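Local coordinates for protein magnesium-protoporphyrin O-methyltransferase (Synechocystis sp., PDB 4QDK) that methylates magnesium-protoporphyrin IX to its 13-monomethyl ester in chlorophyll biosynthesis, taking the methyl group from S-adenosyl-L-methionine, at residues Q119-L124 against S146-H151; D129-L134 against S154-R159. One frame throughout, in Å; residues are numbered along the deposited sequence.

Contact 1: residues Q119-L124 against S146-H151. With SAH (S-adenosyl-L-homocysteine), chain C.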
loop_
_atom_site.group_PDB
_atom_site.type_symbol
_atom_site.label_atom_id
_atom_site.label_comp_id
_atom_site.label_asym_id
_atom_site.label_seq_id
_atom_site.Cartn_x
_atom_site.Cartn_y
_atom_site.Cartn_z
ATOM N N GLN A 119 -8.562 19.972 -12.226
ATOM C CA GLN A 119 -7.822 21.218 -12.105
ATOM C C GLN A 119 -6.497 21.166 -12.855
ATOM O O GLN A 119 -5.784 20.165 -12.800
ATOM C CB GLN A 119 -7.555 21.520 -10.628
ATOM C CG GLN A 119 -6.880 22.853 -10.357
ATOM C CD GLN A 119 -7.851 24.015 -10.357
ATOM O OE1 GLN A 119 -8.529 24.275 -11.352
ATOM N NE2 GLN A 119 -7.924 24.725 -9.234
ATOM N N ASP A 120 -6.187 22.243 -13.568
ATOM C CA ASP A 120 -4.863 22.443 -14.136
ATOM C C ASP A 120 -3.897 22.657 -12.973
ATOM O O ASP A 120 -4.134 23.508 -12.116
ATOM C CB ASP A 120 -4.892 23.661 -15.066
ATOM C CG ASP A 120 -3.519 24.052 -15.587
ATOM O OD1 ASP A 120 -2.593 23.213 -15.587
ATOM O OD2 ASP A 120 -3.376 25.218 -16.018
ATOM N N LEU A 121 -2.820 21.875 -12.933
ATOM C CA LEU A 121 -1.880 21.938 -11.814
ATOM C C LEU A 121 -1.282 23.333 -11.629
ATOM O O LEU A 121 -0.866 23.694 -10.533
ATOM C CB LEU A 121 -0.775 20.875 -11.949
ATOM C CG LEU A 121 0.167 20.901 -13.157
ATOM C CD1 LEU A 121 1.364 21.818 -12.926
ATOM C CD2 LEU A 121 0.635 19.492 -13.499
ATOM N N ALA A 122 -1.245 24.115 -12.704
ATOM C CA ALA A 122 -0.714 25.472 -12.637
ATOM C C ALA A 122 -1.608 26.391 -11.804
ATOM O O ALA A 122 -1.176 27.454 -11.361
ATOM C CB ALA A 122 -0.530 26.035 -14.032
ATOM N N GLN A 123 -2.853 25.975 -11.595
ATOM C CA GLN A 123 -3.812 26.777 -10.842
ATOM C C GLN A 123 -4.073 26.185 -9.459
ATOM O O GLN A 123 -4.914 26.679 -8.710
ATOM C CB GLN A 123 -5.121 26.904 -11.623
ATOM C CG GLN A 123 -4.955 27.539 -12.994
ATOM C CD GLN A 123 -6.232 27.524 -13.806
ATOM O OE1 GLN A 123 -7.250 26.982 -13.375
ATOM N NE2 GLN A 123 -6.185 28.120 -14.992
ATOM N N LEU A 124 -3.342 25.124 -9.135
ATOM C CA LEU A 124 -3.467 24.446 -7.849
ATOM C C LEU A 124 -3.058 25.363 -6.698
ATOM O O LEU A 124 -2.123 26.152 -6.826
ATOM C CB LEU A 124 -2.583 23.198 -7.855
ATOM C CG LEU A 124 -3.110 21.855 -7.355
ATOM C CD1 LEU A 124 -4.526 21.594 -7.830
ATOM C CD2 LEU A 124 -2.183 20.759 -7.845
ATOM N N SER A 146 9.327 24.296 -16.698
ATOM C CA SER A 146 9.908 25.140 -15.659
ATOM C C SER A 146 8.841 25.911 -14.888
ATOM O O SER A 146 8.879 25.978 -13.659
ATOM C CB SER A 146 10.912 26.119 -16.260
ATOM O OG SER A 146 11.479 26.932 -15.247
ATOM N N ALA A 147 7.896 26.496 -15.615
ATOM C CA ALA A 147 6.794 27.219 -14.992
ATOM C C ALA A 147 5.968 26.279 -14.123
ATOM O O ALA A 147 5.523 26.650 -13.036
ATOM C CB ALA A 147 5.919 27.866 -16.054
ATOM N N MET A 148 5.774 25.057 -14.608
ATOM C CA MET A 148 4.989 24.061 -13.885
ATOM C C MET A 148 5.690 23.617 -12.609
ATOM O O MET A 148 5.079 23.568 -11.544
ATOM C CB MET A 148 4.689 22.859 -14.784
ATOM C CG MET A 148 3.808 23.198 -15.978
ATOM S SD MET A 148 3.690 21.862 -17.185
ATOM C CE MET A 148 2.813 20.611 -16.253
ATOM N N ILE A 149 6.975 23.298 -12.720
ATOM C CA ILE A 149 7.754 22.864 -11.566
ATOM C C ILE A 149 7.821 23.965 -10.508
ATOM O O ILE A 149 7.673 23.702 -9.314
ATOM C CB ILE A 149 9.174 22.423 -11.973
ATOM C CG1 ILE A 149 9.107 21.187 -12.875
ATOM C CG2 ILE A 149 10.018 22.115 -10.745
ATOM C CD1 ILE A 149 10.434 20.819 -13.498
ATOM N N SER A 150 8.024 25.201 -10.953
ATOM C CA SER A 150 8.106 26.331 -10.034
ATOM C C SER A 150 6.812 26.514 -9.244
ATOM O O SER A 150 6.844 26.774 -8.039
ATOM C CB SER A 150 8.483 27.615 -10.781
ATOM O OG SER A 150 9.834 27.563 -11.224
ATOM N N HIS A 151 5.671 26.360 -9.907
ATOM C CA HIS A 151 4.404 26.494 -9.203
ATOM C C HIS A 151 4.196 25.360 -8.203
ATOM O O HIS A 151 3.747 25.592 -7.078
ATOM C CB HIS A 151 3.223 26.562 -10.164
ATOM C CG HIS A 151 1.916 26.770 -9.472
ATOM N ND1 HIS A 151 1.585 27.954 -8.847
ATOM C CD2 HIS A 151 0.867 25.935 -9.269
ATOM C CE1 HIS A 151 0.386 27.847 -8.307
ATOM N NE2 HIS A 151 -0.072 26.627 -8.549
HETATM N N SAH C . 0.477 10.809 -12.670
HETATM C CA SAH C . -0.428 9.735 -13.070
HETATM C CB SAH C . -0.999 9.976 -14.462
HETATM C CG SAH C . 0.032 10.194 -15.564
HETATM S SD SAH C . -0.731 10.269 -17.207
HETATM C C SAH C . 0.296 8.399 -13.038
HETATM O O SAH C . -0.329 7.346 -12.901
HETATM O OXT SAH C . 1.521 8.347 -13.149
HETATM C "C5'" SAH C . -0.511 12.063 -17.268
HETATM C "C4'" SAH C . -1.711 12.811 -16.699
HETATM O "O4'" SAH C . -1.387 14.177 -16.532
HETATM C "C3'" SAH C . -2.936 12.761 -17.604
HETATM O "O3'" SAH C . -4.008 12.206 -16.876
HETATM C "C2'" SAH C . -3.241 14.213 -17.927
HETATM O "O2'" SAH C . -4.624 14.479 -17.939
HETATM C "C1'" SAH C . -2.540 14.945 -16.796
HETATM N N9 SAH C . -2.176 16.334 -17.121
HETATM C C8 SAH C . -1.620 16.801 -18.282
HETATM N N7 SAH C . -1.444 18.138 -18.159
HETATM C C5 SAH C . -1.879 18.524 -16.937
HETATM C C6 SAH C . -1.931 19.758 -16.303
HETATM N N6 SAH C . -1.495 20.853 -16.921
HETATM N N1 SAH C . -2.446 19.845 -15.027
HETATM C C2 SAH C . -2.898 18.709 -14.383
HETATM N N3 SAH C . -2.845 17.487 -15.021
HETATM C C4 SAH C . -2.343 17.398 -16.277
#

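Contact 2: residues D129-L134 against S154-R159. With SAH (S-adenosyl-L-homocysteine), chain C.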
loop_
_atom_site.group_PDB
_atom_site.type_symbol
_atom_site.label_atom_id
_atom_site.label_comp_id
_atom_site.label_asym_id
_atom_site.label_seq_id
_atom_site.Cartn_x
_atom_site.Cartn_y
_atom_site.Cartn_z
ATOM N N ASP A 129 2.957 18.757 2.635
ATOM C CA ASP A 129 4.305 18.338 2.992
ATOM C C ASP A 129 5.029 17.886 1.737
ATOM O O ASP A 129 6.182 18.247 1.499
ATOM C CB ASP A 129 4.282 17.192 4.000
ATOM C CG ASP A 129 5.665 16.618 4.254
ATOM O OD1 ASP A 129 6.091 15.719 3.496
ATOM O OD2 ASP A 129 6.333 17.073 5.206
ATOM N N THR A 130 4.331 17.089 0.936
ATOM C CA THR A 130 4.912 16.476 -0.248
ATOM C C THR A 130 4.017 16.683 -1.464
ATOM O O THR A 130 2.814 16.406 -1.420
ATOM C CB THR A 130 5.138 14.965 -0.029
ATOM O OG1 THR A 130 6.117 14.774 1.001
ATOM C CG2 THR A 130 5.615 14.297 -1.312
ATOM N N VAL A 131 4.609 17.191 -2.538
ATOM C CA VAL A 131 3.910 17.352 -3.805
ATOM C C VAL A 131 4.527 16.409 -4.830
ATOM O O VAL A 131 5.751 16.328 -4.955
ATOM C CB VAL A 131 3.998 18.806 -4.316
ATOM C CG1 VAL A 131 3.310 18.944 -5.665
ATOM C CG2 VAL A 131 3.377 19.756 -3.305
ATOM N N ILE A 132 3.681 15.683 -5.552
ATOM C CA ILE A 132 4.161 14.672 -6.484
ATOM C C ILE A 132 3.579 14.862 -7.881
ATOM O O ILE A 132 2.379 15.076 -8.043
ATOM C CB ILE A 132 3.831 13.248 -5.981
ATOM C CG1 ILE A 132 4.334 13.060 -4.547
ATOM C CG2 ILE A 132 4.444 12.210 -6.903
ATOM C CD1 ILE A 132 4.003 11.706 -3.949
ATOM N N CYS A 133 4.442 14.783 -8.886
ATOM C CA CYS A 133 4.023 14.907 -10.274
ATOM C C CYS A 133 4.725 13.854 -11.126
ATOM O O CYS A 133 5.881 14.031 -11.517
ATOM C CB CYS A 133 4.342 16.308 -10.796
ATOM S SG CYS A 133 3.663 16.662 -12.427
ATOM N N LEU A 134 4.023 12.759 -11.411
ATOM C CA LEU A 134 4.607 11.640 -12.148
ATOM C C LEU A 134 4.105 11.537 -13.587
ATOM O O LEU A 134 2.897 11.568 -13.840
ATOM C CB LEU A 134 4.335 10.315 -11.425
ATOM C CG LEU A 134 4.857 10.148 -9.996
ATOM C CD1 LEU A 134 4.555 8.743 -9.474
ATOM C CD2 LEU A 134 6.349 10.448 -9.915
ATOM N N SER A 154 6.037 25.756 -5.040
ATOM C CA SER A 154 5.448 26.762 -4.158
ATOM C C SER A 154 4.376 26.162 -3.255
ATOM O O SER A 154 3.972 26.779 -2.267
ATOM C CB SER A 154 4.861 27.924 -4.967
ATOM O OG SER A 154 3.618 27.571 -5.557
ATOM N N LEU A 155 3.921 24.962 -3.602
ATOM C CA LEU A 155 2.900 24.266 -2.827
ATOM C C LEU A 155 3.542 23.291 -1.852
ATOM O O LEU A 155 2.889 22.799 -0.930
ATOM C CB LEU A 155 1.963 23.489 -3.754
ATOM C CG LEU A 155 1.274 24.233 -4.900
ATOM C CD1 LEU A 155 0.386 23.272 -5.675
ATOM C CD2 LEU A 155 0.470 25.412 -4.380
ATOM N N ALA A 156 4.824 23.012 -2.065
ATOM C CA ALA A 156 5.523 21.985 -1.300
ATOM C C ALA A 156 6.259 22.554 -0.091
ATOM O O ALA A 156 7.267 23.244 -0.236
ATOM C CB ALA A 156 6.496 21.229 -2.203
ATOM N N ASP A 157 5.754 22.254 1.102
ATOM C CA ASP A 157 6.406 22.688 2.331
ATOM C C ASP A 157 7.792 22.063 2.479
ATOM O O ASP A 157 8.720 22.711 2.957
ATOM C CB ASP A 157 5.550 22.353 3.556
ATOM C CG ASP A 157 4.404 23.327 3.758
ATOM O OD1 ASP A 157 4.458 24.442 3.197
ATOM O OD2 ASP A 157 3.453 22.985 4.494
ATOM N N ARG A 158 7.933 20.807 2.064
ATOM C CA ARG A 158 9.184 20.087 2.285
ATOM C C ARG A 158 9.707 19.319 1.073
ATOM O O ARG A 158 10.911 19.306 0.819
ATOM C CB ARG A 158 9.050 19.131 3.477
ATOM C CG ARG A 158 10.358 18.469 3.896
ATOM C CD ARG A 158 10.167 17.578 5.112
ATOM N NE ARG A 158 9.179 16.533 4.864
ATOM C CZ ARG A 158 9.464 15.340 4.351
ATOM N NH1 ARG A 158 10.713 15.036 4.027
ATOM N NH2 ARG A 158 8.498 14.452 4.164
ATOM N N ARG A 159 8.815 18.675 0.328
ATOM C CA ARG A 159 9.266 17.734 -0.693
ATOM C C ARG A 159 8.497 17.795 -2.015
ATOM O O ARG A 159 7.269 17.892 -2.034
ATOM C CB ARG A 159 9.244 16.312 -0.126
ATOM C CG ARG A 159 9.595 15.224 -1.127
ATOM C CD ARG A 159 9.784 13.887 -0.438
ATOM N NE ARG A 159 8.642 13.527 0.398
ATOM C CZ ARG A 159 8.589 12.434 1.151
ATOM N NH1 ARG A 159 9.618 11.597 1.172
ATOM N NH2 ARG A 159 7.511 12.178 1.885
HETATM N N SAH C . 0.477 10.809 -12.670
HETATM C CA SAH C . -0.428 9.735 -13.070
HETATM C CB SAH C . -0.999 9.976 -14.462
HETATM C CG SAH C . 0.032 10.194 -15.564
HETATM S SD SAH C . -0.731 10.269 -17.207
HETATM C C SAH C . 0.296 8.399 -13.038
HETATM O O SAH C . -0.329 7.346 -12.901
HETATM O OXT SAH C . 1.521 8.347 -13.149
HETATM C "C5'" SAH C . -0.511 12.063 -17.268
HETATM C "C4'" SAH C . -1.711 12.811 -16.699
HETATM O "O4'" SAH C . -1.387 14.177 -16.532
HETATM C "C3'" SAH C . -2.936 12.761 -17.604
HETATM O "O3'" SAH C . -4.008 12.206 -16.876
HETATM C "C2'" SAH C . -3.241 14.213 -17.927
HETATM O "O2'" SAH C . -4.624 14.479 -17.939
HETATM C "C1'" SAH C . -2.540 14.945 -16.796
HETATM N N9 SAH C . -2.176 16.334 -17.121
HETATM C C8 SAH C . -1.620 16.801 -18.282
HETATM N N7 SAH C . -1.444 18.138 -18.159
HETATM C C5 SAH C . -1.879 18.524 -16.937
HETATM C C6 SAH C . -1.931 19.758 -16.303
HETATM N N6 SAH C . -1.495 20.853 -16.921
HETATM N N1 SAH C . -2.446 19.845 -15.027
HETATM C C2 SAH C . -2.898 18.709 -14.383
HETATM N N3 SAH C . -2.845 17.487 -15.021
HETATM C C4 SAH C . -2.343 17.398 -16.277
#

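Contact 1: residues Q119-L124 against S146-H151
In the adenine-binding loop of this class I methyltransferase, a short 3-10 turn, 121-123, is tied to helix 142-153 through His151 and Met148. The imidazole reaches across with CG anti to the backbone N (chi1 -177°), and His151 NE2 donates to Leu124 O at 2.7 Å. That bond meets a lone pair in the carbonyl plane, though Leu124 O lies somewhat out of the ring plane. Ala122 O sits over one ring face, 3.1 Å from His151 NE2 but too poorly angled to bond, while Leu121 O approaches His151 CD2 at the ring edge. Leu124 O would probably lose this donor, and the loop its polar tie to the helix, with an alanine at this position. One turn earlier on the helix, Met148 bends at chi3 and lays CE 3.7 Å from Leu121 CD2, the two side chains crossing at about a right angle. The same loop holds the adenine of S-adenosyl-L-homocysteine: Leu121 N donates to N1 at 2.9 Å, and N6 donates to Asp120 OD1 at 2.9 Å. Lys9 forms a salt bridge with Asp120 OD2. Leu121 and Leu124 also rest on strand 65-69, whereas Ile149 turns from the loop to pack on helix 195-204 and strand 159-164.

Contact 2: residues D129-L134 against S154-R159
Asp129 and Arg158 meet side-on, carboxylate to guanidinium, with the two planes 42° apart. Each carboxylate oxygen takes one nitrogen: Arg158 NE donates to Asp129 OD2 at 2.9 Å, nearly straight and in the guanidinium plane, while Arg158 NH2 reaches the syn lone pair of Asp129 OD1 at 2.8 Å from a more tilted position. A bend at chi3 (59°) turns the Arg158 guanidinium back to the carboxylate. Asp129 OD1 also accepts the hydroxyl of Thr130 at 2.7 Å, on its anti side, so this oxygen is held by two donors. Thr130 OG1 is in turn gripped by Arg159, whose NE (2.9 Å) and NH2 (3.1 Å) both donate to it within the guanidinium plane. The Thr130 hydroxyl therefore relays between the carboxylate and the second arginine. Arg158 NH2 lies over one face of the Arg159 guanidinium, towards its rim; the nearby carboxylate probably offsets part of the charge repulsion. The remaining end of Arg159, NH1, forms salt bridges with Asp58 and Glu226.

The backbones that carry these side chains lead into strands 130-133 and 159-164, which begin to pair as parallel neighbours in the Rossmann-like sheet, joined by a right-handed beta-alpha-beta crossover through helix 142-153. Thr130 is in register with Arg159, and both send their side chains to the same face. Asp129 O receives Arg158 N and Arg159 N, and Val131 N donates to Arg159 O at 2.8 Å. On the face carrying Val131, CG2 of that residue touches Ala156 CB at 3.6 Å and lies beside Leu155 CB; Leu152 of the crossover helix also packs on Val131. At the other end of the 129-134 segment, Leu134 O accepts a 2.8 Å hydrogen bond from the amino N of S-adenosyl-L-homocysteine.

The centres of contacts 1 and 2 lie about 11 Å apart, and their segments alternate along the chain: 119-124, 129-134, 146-151, 154-159. Helix 142-153, which supplies one side of contact 1, connects the strands that start to pair in contact 2. The two contacts touch directly, Leu124 O lying 3.6 Å from Leu155 CD2 and Leu121 CD2 4.3 Å from Cys133 SG. Both reach the same cofactor product: the loop 119-124 takes its adenine and the end of the 129-134 segment its amino group, while helix 142-153 packs against that loop as it links the two strands.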